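Local coordinates for beta-lactamase (Klebsiella pneumoniae, PDB 6K9T), which probably hydrolyses beta-lactam antibiotics to substituted beta-amino acids, as a class C beta-lactamase that contributes to antibiotic resistance, at residues S121-F126 against S157-G162. Residues are numbered along the deposited sequence; the frame is centred on the assembly and turned at random.
Sequences SGLQLF and SNIGTG. With CEF (CEFOTAXIME, C3' cleaved, open, bound form), chain B.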
ATOM      1  N   SER A 121       6.128  11.266 -12.217  1.00  7.65           N
ATOM      2  CA  SER A 121       5.878  12.674 -12.567  1.00  7.79           C
ATOM      3  C   SER A 121       6.996  13.624 -12.188  1.00  9.45           C
ATOM      4  O   SER A 121       7.190  14.617 -12.914  1.00 11.67           O
ATOM      5  CB  SER A 121       4.572  13.205 -11.967  1.00  9.30           C
ATOM      6  OG  SER A 121       4.685  13.398 -10.531  1.00  8.10           O
ATOM      7  N   GLY A 122       7.729  13.280 -11.136  1.00  9.25           N
ATOM      8  CA  GLY A 122       8.722  14.207 -10.583  1.00 11.12           C
ATOM      9  C   GLY A 122       8.220  15.050  -9.416  1.00 11.62           C
ATOM     10  O   GLY A 122       9.043  15.796  -8.838  1.00 11.79           O
ATOM     11  N   LEU A 123       6.955  14.962  -9.048  1.00  8.90           N
ATOM     12  CA  LEU A 123       6.458  15.581  -7.810  1.00  9.11           C
ATOM     13  C   LEU A 123       7.233  15.033  -6.615  1.00  8.56           C
ATOM     14  O   LEU A 123       7.627  13.871  -6.600  1.00  8.66           O
ATOM     15  CB  LEU A 123       4.953  15.268  -7.640  1.00  8.41           C
ATOM     16  CG  LEU A 123       4.079  16.138  -8.527  1.00  7.78           C
ATOM     17  CD1 LEU A 123       2.679  15.498  -8.587  1.00  9.87           C
ATOM     18  CD2 LEU A 123       3.964  17.580  -7.939  1.00 10.40           C
ATOM     19  N   GLN A 124       7.444  15.891  -5.618  1.00  8.77           N
ATOM     20  CA  GLN A 124       8.287  15.545  -4.473  1.00  8.94           C
ATOM     21  C   GLN A 124       7.582  14.583  -3.534  1.00  8.69           C
ATOM     22  O   GLN A 124       6.370  14.289  -3.662  1.00  9.71           O
ATOM     23  CB  GLN A 124       8.691  16.818  -3.717  1.00  8.93           C
ATOM     24  CG  GLN A 124       7.495  17.525  -3.021  1.00  9.15           C
ATOM     25  CD  GLN A 124       7.883  18.719  -2.207  1.00 13.85           C
ATOM     26  OE1 GLN A 124       7.483  19.846  -2.498  1.00 22.50           O
ATOM     27  NE2 GLN A 124       8.643  18.488  -1.184  1.00 15.23           N
ATOM     28  N   LEU A 125       8.334  14.014  -2.614  1.00  7.54           N
ATOM     29  CA  LEU A 125       7.754  13.052  -1.685  1.00  8.92           C
ATOM     30  C   LEU A 125       6.588  13.560  -0.847  1.00  9.13           C
ATOM     31  O   LEU A 125       5.530  12.950  -0.801  1.00  8.49           O
ATOM     32  CB  LEU A 125       8.868  12.553  -0.776  1.00  9.63           C
ATOM     33  CG  LEU A 125       8.491  11.536   0.284  1.00  8.34           C
ATOM     34  CD1 LEU A 125       7.749  10.332  -0.367  1.00 10.72           C
ATOM     35  CD2 LEU A 125       9.781  11.055   0.942  1.00 12.69           C
ATOM     36  N   PHE A 126       6.788  14.663  -0.129  1.00  9.41           N
ATOM     37  CA  PHE A 126       5.821  15.157   0.843  1.00 10.56           C
ATOM     38  C   PHE A 126       5.082  16.386   0.379  1.00 10.86           C
ATOM     39  O   PHE A 126       5.665  17.295  -0.210  1.00 11.90           O
ATOM     40  CB  PHE A 126       6.533  15.450   2.180  1.00 11.04           C
ATOM     41  CG  PHE A 126       7.099  14.230   2.841  1.00 11.16           C
ATOM     42  CD1 PHE A 126       6.246  13.201   3.206  1.00 11.99           C
ATOM     43  CD2 PHE A 126       8.457  14.130   3.146  1.00 11.75           C
ATOM     44  CE1 PHE A 126       6.734  12.075   3.820  1.00 12.14           C
ATOM     45  CE2 PHE A 126       8.976  12.979   3.717  1.00 13.82           C
ATOM     46  CZ  PHE A 126       8.121  11.974   4.094  1.00 14.45           C
ATOM     47  N   SER A 157       6.126   9.516  -4.445  1.00  6.52           N
ATOM     48  CA  SER A 157       5.429  10.748  -4.126  1.00  6.59           C
ATOM     49  C   SER A 157       4.060  10.535  -3.498  1.00  7.86           C
ATOM     50  O   SER A 157       3.173   9.927  -4.123  1.00  7.92           O
ATOM     51  CB  SER A 157       5.308  11.632  -5.396  1.00  6.52           C
ATOM     52  OG  SER A 157       4.590  12.839  -5.046  1.00  7.99           O
ATOM     53  N   ASN A 158       3.840  11.123  -2.314  1.00  7.54           N
ATOM     54  CA  ASN A 158       2.481  11.171  -1.758  1.00  7.82           C
ATOM     55  C   ASN A 158       1.590  12.103  -2.558  1.00  7.75           C
ATOM     56  O   ASN A 158       0.393  11.879  -2.651  1.00  8.90           O
ATOM     57  CB  ASN A 158       2.494  11.687  -0.300  1.00  7.58           C
ATOM     58  CG  ASN A 158       3.016  10.685   0.694  1.00 10.33           C
ATOM     59  OD1 ASN A 158       2.971   9.471   0.479  1.00 11.62           O
ATOM     60  ND2 ASN A 158       3.404  11.185   1.872  1.00 15.75           N
ATOM     61  N   ILE A 159       2.147  13.157  -3.154  1.00  7.76           N
ATOM     62  CA  ILE A 159       1.368  14.148  -3.879  1.00  7.99           C
ATOM     63  C   ILE A 159       0.867  13.512  -5.171  1.00  9.57           C
ATOM     64  O   ILE A 159      -0.334  13.581  -5.521  1.00  9.30           O
ATOM     65  CB  ILE A 159       2.206  15.363  -4.254  1.00  9.27           C
ATOM     66  CG1 ILE A 159       2.929  15.929  -3.043  1.00 11.39           C
ATOM     67  CG2 ILE A 159       1.271  16.431  -4.903  1.00 11.22           C
ATOM     68  CD1 ILE A 159       3.788  17.159  -3.378  1.00 11.21           C
ATOM     69  N   GLY A 160       1.745  12.811  -5.897  1.00  9.48           N
ATOM     70  CA  GLY A 160       1.309  12.144  -7.134  1.00  8.69           C
ATOM     71  C   GLY A 160       0.229  11.102  -6.855  1.00  8.90           C
ATOM     72  O   GLY A 160      -0.762  10.991  -7.603  1.00  8.47           O
ATOM     73  N   THR A 161       0.393  10.365  -5.756  1.00  8.25           N
ATOM     74  CA  THR A 161      -0.636   9.397  -5.402  1.00  9.66           C
ATOM     75  C   THR A 161      -1.963  10.066  -5.118  1.00  9.60           C
ATOM     76  O   THR A 161      -3.049   9.534  -5.492  1.00  9.73           O
ATOM     77  CB  THR A 161      -0.168   8.586  -4.174  1.00 10.52           C
ATOM     78  OG1 THR A 161       1.126   8.027  -4.483  1.00 11.57           O
ATOM     79  CG2 THR A 161      -1.152   7.421  -3.972  1.00 12.91           C
ATOM     80  N   GLY A 162      -1.910  11.212  -4.456  1.00  9.32           N
ATOM     81  CA  GLY A 162      -3.098  11.973  -4.165  1.00 10.66           C
ATOM     82  C   GLY A 162      -3.830  12.344  -5.439  1.00 10.20           C
ATOM     83  O   GLY A 162      -5.059  12.127  -5.561  1.00 10.67           O
TER
HETATM   84  S1  CEF B 401       6.962   8.302   3.076  1.00 18.82           S
HETATM   85  C1  CEF B 401       8.478   7.705   2.608  1.00 21.57           C
HETATM   86  C2  CEF B 401       9.165   6.728   3.608  1.00 24.14           C
HETATM   87  C3  CEF B 401      10.494   6.342   3.609  1.00 28.82           C
HETATM   88  C4  CEF B 401       8.050   5.865   4.440  1.00 19.77           C
HETATM   89  C5  CEF B 401       8.405   4.779   5.420  1.00 22.23           C
HETATM   90  O1  CEF B 401       9.377   4.883   6.234  1.00 28.68           O
HETATM   91  O2  CEF B 401       7.689   3.750   5.355  1.00 18.68           O
HETATM   92  N1  CEF B 401       6.606   6.022   4.234  1.00 18.80           N
HETATM   93  C6  CEF B 401       6.121   6.867   3.172  1.00 16.93           C
HETATM   94  C7  CEF B 401       4.600   7.023   3.509  1.00 15.20           C
HETATM   95  C8  CEF B 401       4.105   5.648   3.320  1.00 15.45           C
HETATM   96  O3  CEF B 401       3.953   4.870   4.265  1.00 12.64           O
HETATM   97  N2  CEF B 401       4.420   7.396   4.865  1.00 15.06           N
HETATM   98  C9  CEF B 401       4.274   8.763   5.141  1.00 19.62           C
HETATM   99  O4  CEF B 401       4.255   9.562   4.221  1.00 18.96           O
HETATM  100  C10 CEF B 401       4.188   9.145   6.585  1.00 22.78           C
HETATM  101  N3  CEF B 401       3.179   9.716   7.151  1.00 28.80           N
HETATM  102  O5  CEF B 401       2.092  10.062   6.455  1.00 31.96           O
HETATM  103  C11 CEF B 401       1.103  10.356   7.446  1.00 27.84           C
HETATM  104  C12 CEF B 401       5.389   8.726   7.395  1.00 21.60           C
HETATM  105  C13 CEF B 401       6.506   7.892   7.007  1.00 23.74           C
HETATM  106  S2  CEF B 401       7.451   7.787   8.257  1.00 29.51           S
HETATM  107  C14 CEF B 401       6.725   8.621   9.384  1.00 27.56           C
HETATM  108  N4  CEF B 401       7.200   8.807  10.697  1.00 32.04           N
HETATM  109  N5  CEF B 401       5.517   9.178   8.882  1.00 27.47           N
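S157 OG ties the loop 121-126 to the start of helix 158-171: it donates to Q124 O at 2.7 Å and, as the helix N-cap, accepts from G160 N. That capping bond is nearly straight, at 173°; a second one, from I159 N, is weak. With OG anti to the backbone N (chi1 179°), the hydroxyl swings back over the first turn, where it can meet both the amides and the loop carbonyl. One step along, N158 N donates to L125 O at 2.9 Å, so two successive loop carbonyls are held at the helix start. Y156, S157 and N158 fit the YxN motif of class C enzymes, and the contact forms one wall of the active site.

N158 faces the bound, opened cefotaxime. Its ND2 gives CEF O4, the side-chain amide oxygen of the drug, a straight bond of 3.0 Å, while OD1 accepts from K74 NZ, which fixes which way round the amide sits. Nearby lies S71, the residue that binds AMP covalently, whose backbone N is hydrogen-bonded to the drug. The F126 ring runs alongside N158, its plane turned 64° from the amide, and brings an edge to O4, CE1 lying 3.6 Å away. L125 CG sits over one face of this ring, and both L125 methyls, CD1 and CD2, come up to CEF C1, in the six-membered ring that holds S1.

Farther from the drug the contact turns apolar. I159 brings CD1 against Q124 CG and F126 O, while its other branch, CG2, meets L123 CD1 at 4.1 Å. Just before L123 in the chain S121 makes an ST turn, its OG accepting from L123 N, and L123 CD1 rests against the bare backbone of G160, 3.9 Å from its CA.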